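Local coordinates for beta-glucuronidase (Dictyoglomus thermophilum, PDB 6XXW), which probably hydrolyses beta-D-glucuronides, releasing glucuronic acid from their non-reducing ends, at residues G117-E122 with L392-E397; K386-H391 with R429-E434; W411-E416 with E433-L438. All blocks are in the same frame, centred on the assembly; numbering follows the deposited sequence.

Overall arrangement
Contact 1 joins the N-terminal sugar-binding domain to the TIM barrel, contact 2 lies between two neighbouring helices of that barrel, and contact 3 seats the second of these helices on the barrel strand 408-415. Helix 385-402 serves contacts 1 and 2, whose centres are 13 Å apart, and helix 422-438 serves contacts 2 and 3, 8 Å apart. The three are tied directly: Arg396 NE bridges to Glu434 OE2 (2.9 Å), and Val431 CG1 packs on Val413 CB (3.8 Å). Past contact 3 the strand leads into Asn415 and Glu416, which hydrogen-bond a Tris molecule, probably from the crystallisation liquor, consistent with the active-site position in family 2 barrels.

Contact 1: residues G117-E122 with L392-E397; sequences GFLPFE and LEIMRE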
loop_
_atom_site.group_PDB
_atom_site.type_symbol
_atom_site.label_atom_id
_atom_site.label_comp_id
_atom_site.label_asym_id
_atom_site.label_seq_id
_atom_site.Cartn_x
_atom_site.Cartn_y
_atom_site.Cartn_z
ATOM N N GLY A 117 27.866 -16.356 15.462
ATOM C CA GLY A 117 27.748 -15.170 14.645
ATOM C C GLY A 117 27.375 -13.873 15.331
ATOM O O GLY A 117 27.133 -12.892 14.620
ATOM N N PHE A 118 27.326 -13.813 16.673
ATOM C CA PHE A 118 26.784 -12.632 17.344
ATOM C C PHE A 118 27.668 -12.114 18.472
ATOM O O PHE A 118 27.211 -11.286 19.277
ATOM C CB PHE A 118 25.375 -12.936 17.850
ATOM C CG PHE A 118 24.483 -13.430 16.765
ATOM C CD1 PHE A 118 23.804 -12.535 15.953
ATOM C CD2 PHE A 118 24.391 -14.780 16.500
ATOM C CE1 PHE A 118 23.011 -12.989 14.922
ATOM C CE2 PHE A 118 23.594 -15.242 15.465
ATOM C CZ PHE A 118 22.909 -14.343 14.680
ATOM N N LEU A 119 28.928 -12.537 18.526
ATOM C CA LEU A 119 29.857 -12.016 19.521
ATOM C C LEU A 119 31.211 -11.748 18.878
ATOM O O LEU A 119 31.550 -12.359 17.857
ATOM C CB LEU A 119 30.002 -12.986 20.708
ATOM C CG LEU A 119 28.769 -13.032 21.625
ATOM C CD1 LEU A 119 28.850 -14.215 22.585
ATOM C CD2 LEU A 119 28.524 -11.730 22.394
ATOM N N PRO A 120 31.989 -10.824 19.434
ATOM C CA PRO A 120 33.226 -10.396 18.775
ATOM C C PRO A 120 34.394 -11.337 19.036
ATOM O O PRO A 120 34.404 -12.137 19.976
ATOM C CB PRO A 120 33.497 -9.029 19.405
ATOM C CG PRO A 120 32.941 -9.162 20.774
ATOM C CD PRO A 120 31.709 -10.021 20.643
ATOM N N PHE A 121 35.410 -11.209 18.186
ATOM C CA PHE A 121 36.617 -11.999 18.366
ATOM C C PHE A 121 37.793 -11.185 17.875
ATOM O O PHE A 121 37.640 -10.290 17.039
ATOM C CB PHE A 121 36.544 -13.356 17.643
ATOM C CG PHE A 121 36.070 -13.274 16.210
ATOM C CD1 PHE A 121 34.723 -13.106 15.908
ATOM C CD2 PHE A 121 36.964 -13.411 15.165
ATOM C CE1 PHE A 121 34.287 -13.047 14.592
ATOM C CE2 PHE A 121 36.538 -13.354 13.853
ATOM C CZ PHE A 121 35.197 -13.179 13.564
ATOM N N GLU A 122 38.972 -11.502 18.404
ATOM C CA GLU A 122 40.138 -10.685 18.118
ATOM C C GLU A 122 41.403 -11.507 18.267
ATOM O O GLU A 122 41.403 -12.592 18.849
ATOM C CB GLU A 122 40.195 -9.454 19.033
ATOM C CG GLU A 122 40.351 -9.777 20.500
ATOM C CD GLU A 122 40.608 -8.537 21.339
ATOM O OE1 GLU A 122 40.220 -7.422 20.909
ATOM O OE2 GLU A 122 41.201 -8.674 22.428
ATOM N N LEU A 392 27.562 -23.016 26.689
ATOM C CA LEU A 392 28.280 -22.575 27.884
ATOM C C LEU A 392 29.395 -21.599 27.532
ATOM O O LEU A 392 29.619 -20.615 28.251
ATOM C CB LEU A 392 28.853 -23.780 28.636
ATOM C CG LEU A 392 27.828 -24.773 29.181
ATOM C CD1 LEU A 392 28.509 -26.085 29.615
ATOM C CD2 LEU A 392 26.985 -24.175 30.314
ATOM N N GLU A 393 30.129 -21.865 26.451
ATOM C CA GLU A 393 31.148 -20.907 26.023
ATOM C C GLU A 393 30.515 -19.579 25.621
ATOM O O GLU A 393 31.079 -18.505 25.883
ATOM C CB GLU A 393 31.975 -21.494 24.877
ATOM C CG GLU A 393 32.691 -22.786 25.280
ATOM C CD GLU A 393 33.666 -23.304 24.229
ATOM O OE1 GLU A 393 33.207 -23.835 23.197
ATOM O OE2 GLU A 393 34.893 -23.199 24.448
ATOM N N ILE A 394 29.337 -19.633 24.994
ATOM C CA ILE A 394 28.635 -18.408 24.605
ATOM C C ILE A 394 28.295 -17.567 25.832
ATOM O O ILE A 394 28.516 -16.349 25.851
ATOM C CB ILE A 394 27.368 -18.747 23.798
ATOM C CG1 ILE A 394 27.735 -19.197 22.379
ATOM C CG2 ILE A 394 26.394 -17.550 23.788
ATOM C CD1 ILE A 394 28.661 -18.261 21.659
ATOM N N MET A 395 27.727 -18.195 26.864
ATOM C CA MET A 395 27.405 -17.453 28.085
ATOM C C MET A 395 28.653 -16.812 28.686
ATOM O O MET A 395 28.599 -15.682 29.188
ATOM C CB MET A 395 26.736 -18.365 29.127
ATOM C CG MET A 395 25.470 -19.088 28.676
ATOM S SD MET A 395 24.259 -17.992 27.876
ATOM C CE MET A 395 23.966 -16.772 29.153
ATOM N N ARG A 396 29.787 -17.518 28.652
ATOM C CA ARG A 396 31.019 -16.926 29.169
ATOM C C ARG A 396 31.440 -15.721 28.336
ATOM O O ARG A 396 31.796 -14.678 28.891
ATOM C CB ARG A 396 32.133 -17.974 29.218
ATOM C CG ARG A 396 31.796 -19.158 30.106
ATOM C CD ARG A 396 32.857 -20.265 30.051
ATOM N NE ARG A 396 32.390 -21.520 30.648
ATOM C CZ ARG A 396 32.450 -22.704 30.042
ATOM N NH1 ARG A 396 32.934 -22.797 28.812
ATOM N NH2 ARG A 396 32.014 -23.799 30.658
ATOM N N GLU A 397 31.384 -15.835 27.003
ATOM C CA GLU A 397 31.767 -14.718 26.137
ATOM C C GLU A 397 30.817 -13.536 26.300
ATOM O O GLU A 397 31.228 -12.366 26.226
ATOM C CB GLU A 397 31.768 -15.156 24.671
ATOM C CG GLU A 397 32.827 -16.182 24.275
ATOM C CD GLU A 397 32.782 -16.529 22.784
ATOM O OE1 GLU A 397 32.486 -15.637 21.957
ATOM O OE2 GLU A 397 33.051 -17.696 22.433
HETATM O O HOH W 1 33.372 -12.947 22.214
#
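Leu119 pushes its side chain at one turn of helix 385-402, where Ile394 and Glu397 receive it. Leu119 and Glu397 slant across each other: the leucine comes out of its loop with CG anti to the carbonyl carbon (chi1 -72°), and its CD1 ends 3.7 Å from CB of Glu397. The same methyl lies 3.9 Å from the backbone O of Ile394, so that its tip covers the helix turn between these two residues. From beside it comes CD1 of Ile394, which meets CD1 of Leu119 end to end at 4.2 Å. The CD1 branch of the leucine thus carries the apolar contact.

Extended beyond CG, Glu397 brings its carboxylate across the base of the leucine, OE1 lying 3.8 Å from CB of Leu119. No direct hydrogen bond joins the two segments. Instead a water spans the gap, giving one proton to O of Pro120 (2.6 Å) and the other to OE1 of Glu397 (2.8 Å). OE1 is also hydrogen-bonded to His114 NE2, so this oxygen is held by two partners, which probably restrains the carboxylate, and the histidine in turn stacks its ring on Phe121. These polar links lie beside the buried methyl contact. From other loops, Pro343 touches Leu119 and Pro364 packs on Ile394.

The loop leads into strand 121-124 of the N-terminal beta-sheet domain, and helix 385-402 belongs to the catalytic barrel. A buried leucine set against a barrel helix, with a water-bridged glutamate at its side, thus forms part of the seam between the sugar-binding domain and the TIM barrel of a family 2 glycoside hydrolase.

Contact 2: residues K386-H391 with R429-E434; sequences KTLEHH and RRVIEE
His391 and Leu388 of helix 385-402 both pack on Val431 of helix 422-438, in the manner of consecutive outer helices of a TIM barrel. The axes of 386-391 and 429-434 run nearly parallel, 10.3 Å apart at their closest and crossing at -16°.

From CB the histidine side chain leaves with CG anti to the backbone N (chi1 -159°), which swings the ring in toward helix 422-438. CG lies 4.0 Å from CG2 of Val431, and ND1 is slightly nearer to the same methyl. This methyl sits over the ring face in a CH-pi contact, 3.9 Å from the centroid and offset toward the rim. Farther along the same face, CD2, CE1 and NE2 lie under CG1 of Val431, which reaches NE2 at 3.8 Å. Both nitrogens are engaged elsewhere: ND1 is hydrogen-bonded to Tyr427 OH, and NE2 makes a weak bond with Val413 O. With an alanine in place of the histidine, the Val431 methyls would probably lose the flat surface they rest on, and Tyr427 OH would be left without this partner.

Leu388 reaches CG2 of Val431 from another direction, the two side chains passing in opposite senses, and its CD1 packs closely on that methyl at 3.5 Å. Its second methyl, CD2, lies 3.9 Å from CD of Arg430 and at the edge of its guanidinium, in the plane of the group.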
loop_
_atom_site.group_PDB
_atom_site.type_symbol
_atom_site.label_atom_id
_atom_site.label_comp_id
_atom_site.label_asym_id
_atom_site.label_seq_id
_atom_site.Cartn_x
_atom_site.Cartn_y
_atom_site.Cartn_z
ATOM N N LYS A 386 27.815 -31.475 22.513
ATOM C CA LYS A 386 28.567 -30.488 21.744
ATOM C C LYS A 386 27.839 -29.144 21.710
ATOM O O LYS A 386 28.472 -28.086 21.857
ATOM C CB LYS A 386 28.817 -30.999 20.321
ATOM C CG LYS A 386 29.482 -32.376 20.253
ATOM C CD LYS A 386 29.906 -32.758 18.829
ATOM C CE LYS A 386 28.729 -32.861 17.865
ATOM N NZ LYS A 386 27.755 -33.945 18.208
ATOM N N THR A 387 26.511 -29.167 21.501
ATOM C CA THR A 387 25.726 -27.933 21.549
ATOM C C THR A 387 25.815 -27.289 22.923
ATOM O O THR A 387 25.971 -26.066 23.043
ATOM C CB THR A 387 24.257 -28.212 21.207
ATOM O OG1 THR A 387 24.170 -29.149 20.124
ATOM C CG2 THR A 387 23.544 -26.934 20.797
ATOM N N LEU A 388 25.695 -28.098 23.977
ATOM C CA LEU A 388 25.775 -27.572 25.335
ATOM C C LEU A 388 27.118 -26.894 25.574
ATOM O O LEU A 388 27.179 -25.780 26.108
ATOM C CB LEU A 388 25.543 -28.699 26.337
ATOM C CG LEU A 388 25.685 -28.328 27.811
ATOM C CD1 LEU A 388 24.693 -27.198 28.165
ATOM C CD2 LEU A 388 25.478 -29.574 28.688
ATOM N N GLU A 389 28.207 -27.552 25.162
ATOM C CA GLU A 389 29.536 -26.964 25.291
ATOM C C GLU A 389 29.602 -25.587 24.634
ATOM O O GLU A 389 30.144 -24.638 25.209
ATOM C CB GLU A 389 30.573 -27.904 24.675
ATOM C CG GLU A 389 32.002 -27.611 25.086
ATOM C CD GLU A 389 32.322 -28.126 26.480
ATOM O OE1 GLU A 389 31.407 -28.668 27.139
ATOM O OE2 GLU A 389 33.490 -27.993 26.913
ATOM N N HIS A 390 29.053 -25.461 23.419
ATOM C CA HIS A 390 29.038 -24.166 22.739
ATOM C C HIS A 390 28.190 -23.155 23.502
ATOM O O HIS A 390 28.588 -21.995 23.671
ATOM C CB HIS A 390 28.515 -24.328 21.307
ATOM C CG HIS A 390 28.433 -23.039 20.542
ATOM N ND1 HIS A 390 29.549 -22.293 20.227
ATOM C CD2 HIS A 390 27.376 -22.375 20.010
ATOM C CE1 HIS A 390 29.183 -21.219 19.545
ATOM N NE2 HIS A 390 27.869 -21.244 19.401
ATOM N N HIS A 391 27.013 -23.580 23.968
ATOM C CA HIS A 391 26.140 -22.688 24.726
ATOM C C HIS A 391 26.848 -22.148 25.967
ATOM O O HIS A 391 26.762 -20.949 26.274
ATOM C CB HIS A 391 24.866 -23.446 25.094
ATOM C CG HIS A 391 23.684 -22.578 25.414
ATOM N ND1 HIS A 391 22.385 -23.043 25.327
ATOM C CD2 HIS A 391 23.596 -21.301 25.859
ATOM C CE1 HIS A 391 21.551 -22.086 25.694
ATOM N NE2 HIS A 391 22.259 -21.014 26.008
ATOM N N ARG A 429 19.488 -26.965 33.075
ATOM C CA ARG A 429 20.068 -26.894 34.413
ATOM C C ARG A 429 21.541 -26.502 34.347
ATOM O O ARG A 429 22.000 -25.647 35.111
ATOM C CB ARG A 429 19.905 -28.233 35.136
ATOM C CG ARG A 429 18.559 -28.393 35.845
ATOM C CD ARG A 429 18.301 -29.851 36.230
ATOM N NE ARG A 429 19.329 -30.337 37.146
ATOM C CZ ARG A 429 19.140 -30.553 38.445
ATOM N NH1 ARG A 429 17.951 -30.336 38.990
ATOM N NH2 ARG A 429 20.147 -30.981 39.200
ATOM N N ARG A 430 22.296 -27.109 33.427
ATOM C CA ARG A 430 23.719 -26.793 33.323
ATOM C C ARG A 430 23.940 -25.381 32.792
ATOM O O ARG A 430 24.838 -24.670 33.257
ATOM C CB ARG A 430 24.421 -27.810 32.425
ATOM C CG ARG A 430 24.352 -29.249 32.943
ATOM C CD ARG A 430 25.602 -30.038 32.548
ATOM N NE ARG A 430 26.784 -29.183 32.447
ATOM C CZ ARG A 430 27.488 -28.740 33.488
ATOM N NH1 ARG A 430 27.137 -29.072 34.727
ATOM N NH2 ARG A 430 28.547 -27.963 33.289
ATOM N N VAL A 431 23.153 -24.970 31.791
ATOM C CA VAL A 431 23.288 -23.614 31.259
ATOM C C VAL A 431 22.981 -22.600 32.347
ATOM O O VAL A 431 23.731 -21.636 32.563
ATOM C CB VAL A 431 22.361 -23.414 30.044
ATOM C CG1 VAL A 431 22.335 -21.952 29.639
ATOM C CG2 VAL A 431 22.818 -24.277 28.882
ATOM N N ILE A 432 21.865 -22.806 33.048
ATOM C CA ILE A 432 21.448 -21.850 34.068
ATOM C C ILE A 432 22.460 -21.806 35.209
ATOM O O ILE A 432 22.812 -20.729 35.711
ATOM C CB ILE A 432 20.041 -22.210 34.566
ATOM C CG1 ILE A 432 19.026 -21.967 33.434
ATOM C CG2 ILE A 432 19.710 -21.428 35.838
ATOM C CD1 ILE A 432 17.629 -22.565 33.674
ATOM N N GLU A 433 22.953 -22.969 35.627
ATOM C CA GLU A 433 23.924 -23.006 36.717
ATOM C C GLU A 433 25.195 -22.251 36.350
ATOM O O GLU A 433 25.759 -21.524 37.176
ATOM C CB GLU A 433 24.255 -24.453 37.071
ATOM C CG GLU A 433 25.166 -24.593 38.272
ATOM C CD GLU A 433 25.223 -26.026 38.777
ATOM O OE1 GLU A 433 24.145 -26.628 38.983
ATOM O OE2 GLU A 433 26.342 -26.548 38.960
ATOM N N GLU A 434 25.660 -22.405 35.108
ATOM C CA GLU A 434 26.886 -21.732 34.695
ATOM C C GLU A 434 26.674 -20.223 34.575
ATOM O O GLU A 434 27.551 -19.428 34.948
ATOM C CB GLU A 434 27.377 -22.336 33.377
ATOM C CG GLU A 434 28.599 -21.659 32.783
ATOM C CD GLU A 434 29.874 -21.974 33.551
ATOM O OE1 GLU A 434 29.813 -22.712 34.566
ATOM O OE2 GLU A 434 30.940 -21.468 33.141
#

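Contact 3: residues W411-E416 with E433-L438; sequences WSVANE and EETRRL
Strand 408-415 and helix 422-438 are successive elements of a beta-alpha-beta unit, and across them the closest CA atoms, those of Trp411 and Thr435, stand 8.2 Å apart. Thr435 aims its side chain at the strand and divides it between two neighbours. With OG1 beside the backbone N (chi1 -60°), the methyl is left to approach the indole of Trp411 obliquely, CG2 4.1 Å from CD1. Its hydroxyl sits against Val413, OG1 being 4.0 Å from CG1. A single threonine thus spans two side chains that point to the same side of the strand.

The polar ends find their partners elsewhere: OG1 of Thr435 bonds back to O of Val431 one turn earlier, and NE1 of Trp411 bonds to Asp439. On another flank of the helix, Arg437 holds Glu434 side-on, NE to OE1 at 3.1 Å and NH2 to OE2 at 3.0 Å, the latter nearly straight (174°). Both oxygens are met from above the carboxylate plane.

Between 411-416 and 433-438 the contact is therefore van der Waals only, with the buried hydroxyl satisfied within its own helix, while the Trp411-Asp439 bond ties the strand to the residue that follows the helix.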
loop_
_atom_site.group_PDB
_atom_site.type_symbol
_atom_site.label_atom_id
_atom_site.label_comp_id
_atom_site.label_asym_id
_atom_site.label_seq_id
_atom_site.Cartn_x
_atom_site.Cartn_y
_atom_site.Cartn_z
ATOM N N TRP A 411 19.598 -11.843 32.092
ATOM C CA TRP A 411 20.042 -12.719 31.017
ATOM C C TRP A 411 18.929 -13.693 30.648
ATOM O O TRP A 411 18.307 -14.303 31.531
ATOM C CB TRP A 411 21.286 -13.529 31.427
ATOM C CG TRP A 411 22.450 -12.711 31.946
ATOM C CD1 TRP A 411 22.917 -12.688 33.229
ATOM C CD2 TRP A 411 23.307 -11.837 31.189
ATOM N NE1 TRP A 411 24.001 -11.845 33.325
ATOM C CE2 TRP A 411 24.266 -11.314 32.088
ATOM C CE3 TRP A 411 23.355 -11.444 29.846
ATOM C CZ2 TRP A 411 25.251 -10.398 31.691
ATOM C CZ3 TRP A 411 24.358 -10.528 29.444
ATOM C CH2 TRP A 411 25.285 -10.026 30.367
ATOM N N SER A 412 18.709 -13.877 29.343
ATOM C CA SER A 412 17.789 -14.898 28.839
ATOM C C SER A 412 18.602 -16.020 28.212
ATOM O O SER A 412 19.421 -15.771 27.325
ATOM C CB SER A 412 16.807 -14.325 27.818
ATOM O OG SER A 412 16.018 -15.379 27.276
ATOM N N VAL A 413 18.411 -17.249 28.690
ATOM C CA VAL A 413 19.261 -18.333 28.203
ATOM C C VAL A 413 18.750 -18.970 26.909
ATOM O O VAL A 413 19.532 -19.649 26.222
ATOM C CB VAL A 413 19.471 -19.431 29.272
ATOM C CG1 VAL A 413 20.168 -18.855 30.522
ATOM C CG2 VAL A 413 18.169 -20.116 29.635
ATOM N N ALA A 414 17.486 -18.754 26.538
ATOM C CA ALA A 414 16.932 -19.364 25.329
ATOM C C ALA A 414 15.575 -18.745 25.009
ATOM O O ALA A 414 14.953 -18.085 25.845
ATOM C CB ALA A 414 16.789 -20.885 25.469
ATOM N N ASN A 415 15.111 -18.996 23.785
ATOM C CA ASN A 415 13.788 -18.563 23.336
ATOM C C ASN A 415 13.055 -19.736 22.708
ATOM O O ASN A 415 13.482 -20.249 21.670
ATOM C CB ASN A 415 13.882 -17.424 22.322
ATOM C CG ASN A 415 12.516 -16.956 21.846
ATOM O OD1 ASN A 415 11.865 -16.141 22.507
ATOM N ND2 ASN A 415 12.067 -17.476 20.697
ATOM N N GLU A 416 11.941 -20.139 23.323
ATOM C CA GLU A 416 11.032 -21.133 22.746
ATOM C C GLU A 416 11.746 -22.435 22.395
ATOM O O GLU A 416 11.535 -23.009 21.324
ATOM C CB GLU A 416 10.309 -20.566 21.519
ATOM C CG GLU A 416 9.418 -19.341 21.814
ATOM C CD GLU A 416 8.543 -18.950 20.630
ATOM O OE1 GLU A 416 8.902 -19.277 19.474
ATOM O OE2 GLU A 416 7.489 -18.320 20.857
ATOM N N GLU A 433 22.953 -22.969 35.627
ATOM C CA GLU A 433 23.924 -23.006 36.717
ATOM C C GLU A 433 25.195 -22.251 36.350
ATOM O O GLU A 433 25.759 -21.524 37.176
ATOM C CB GLU A 433 24.255 -24.453 37.071
ATOM C CG GLU A 433 25.166 -24.593 38.272
ATOM C CD GLU A 433 25.223 -26.026 38.777
ATOM O OE1 GLU A 433 24.145 -26.628 38.983
ATOM O OE2 GLU A 433 26.342 -26.548 38.960
ATOM N N GLU A 434 25.660 -22.405 35.108
ATOM C CA GLU A 434 26.886 -21.732 34.695
ATOM C C GLU A 434 26.674 -20.223 34.575
ATOM O O GLU A 434 27.551 -19.428 34.948
ATOM C CB GLU A 434 27.377 -22.336 33.377
ATOM C CG GLU A 434 28.599 -21.659 32.783
ATOM C CD GLU A 434 29.874 -21.974 33.551
ATOM O OE1 GLU A 434 29.813 -22.712 34.566
ATOM O OE2 GLU A 434 30.940 -21.468 33.141
ATOM N N THR A 435 25.509 -19.809 34.069
ATOM C CA THR A 435 25.223 -18.384 33.934
ATOM C C THR A 435 25.245 -17.689 35.288
ATOM O O THR A 435 25.832 -16.610 35.436
ATOM C CB THR A 435 23.869 -18.194 33.247
ATOM O OG1 THR A 435 23.916 -18.811 31.950
ATOM C CG2 THR A 435 23.525 -16.695 33.105
ATOM N N ARG A 436 24.607 -18.297 36.288
ATOM C CA ARG A 436 24.569 -17.705 37.621
ATOM C C ARG A 436 25.958 -17.657 38.241
ATOM O O ARG A 436 26.301 -16.693 38.940
ATOM C CB ARG A 436 23.605 -18.493 38.511
ATOM C CG ARG A 436 23.030 -17.702 39.674
ATOM C CD ARG A 436 23.520 -18.234 41.008
ATOM N NE ARG A 436 23.052 -19.595 41.258
ATOM C CZ ARG A 436 22.470 -19.989 42.388
ATOM N NH1 ARG A 436 22.281 -19.122 43.374
ATOM N NH2 ARG A 436 22.075 -21.250 42.532
ATOM N N ARG A 437 26.771 -18.690 37.995
ATOM C CA ARG A 437 28.137 -18.706 38.509
ATOM C C ARG A 437 28.963 -17.586 37.896
ATOM O O ARG A 437 29.769 -16.949 38.583
ATOM C CB ARG A 437 28.788 -20.060 38.218
ATOM C CG ARG A 437 30.194 -20.185 38.767
ATOM C CD ARG A 437 30.902 -21.400 38.189
ATOM N NE ARG A 437 31.348 -21.161 36.822
ATOM C CZ ARG A 437 32.501 -20.582 36.516
ATOM N NH1 ARG A 437 33.310 -20.188 37.490
ATOM N NH2 ARG A 437 32.846 -20.397 35.246
ATOM N N LEU A 438 28.764 -17.334 36.602
ATOM C CA LEU A 438 29.500 -16.280 35.910
ATOM C C LEU A 438 29.050 -14.890 36.333
ATOM O O LEU A 438 29.873 -13.965 36.375
ATOM C CB LEU A 438 29.339 -16.436 34.401
ATOM C CG LEU A 438 29.977 -17.659 33.752
ATOM C CD1 LEU A 438 29.322 -17.920 32.398
ATOM C CD2 LEU A 438 31.486 -17.495 33.633
#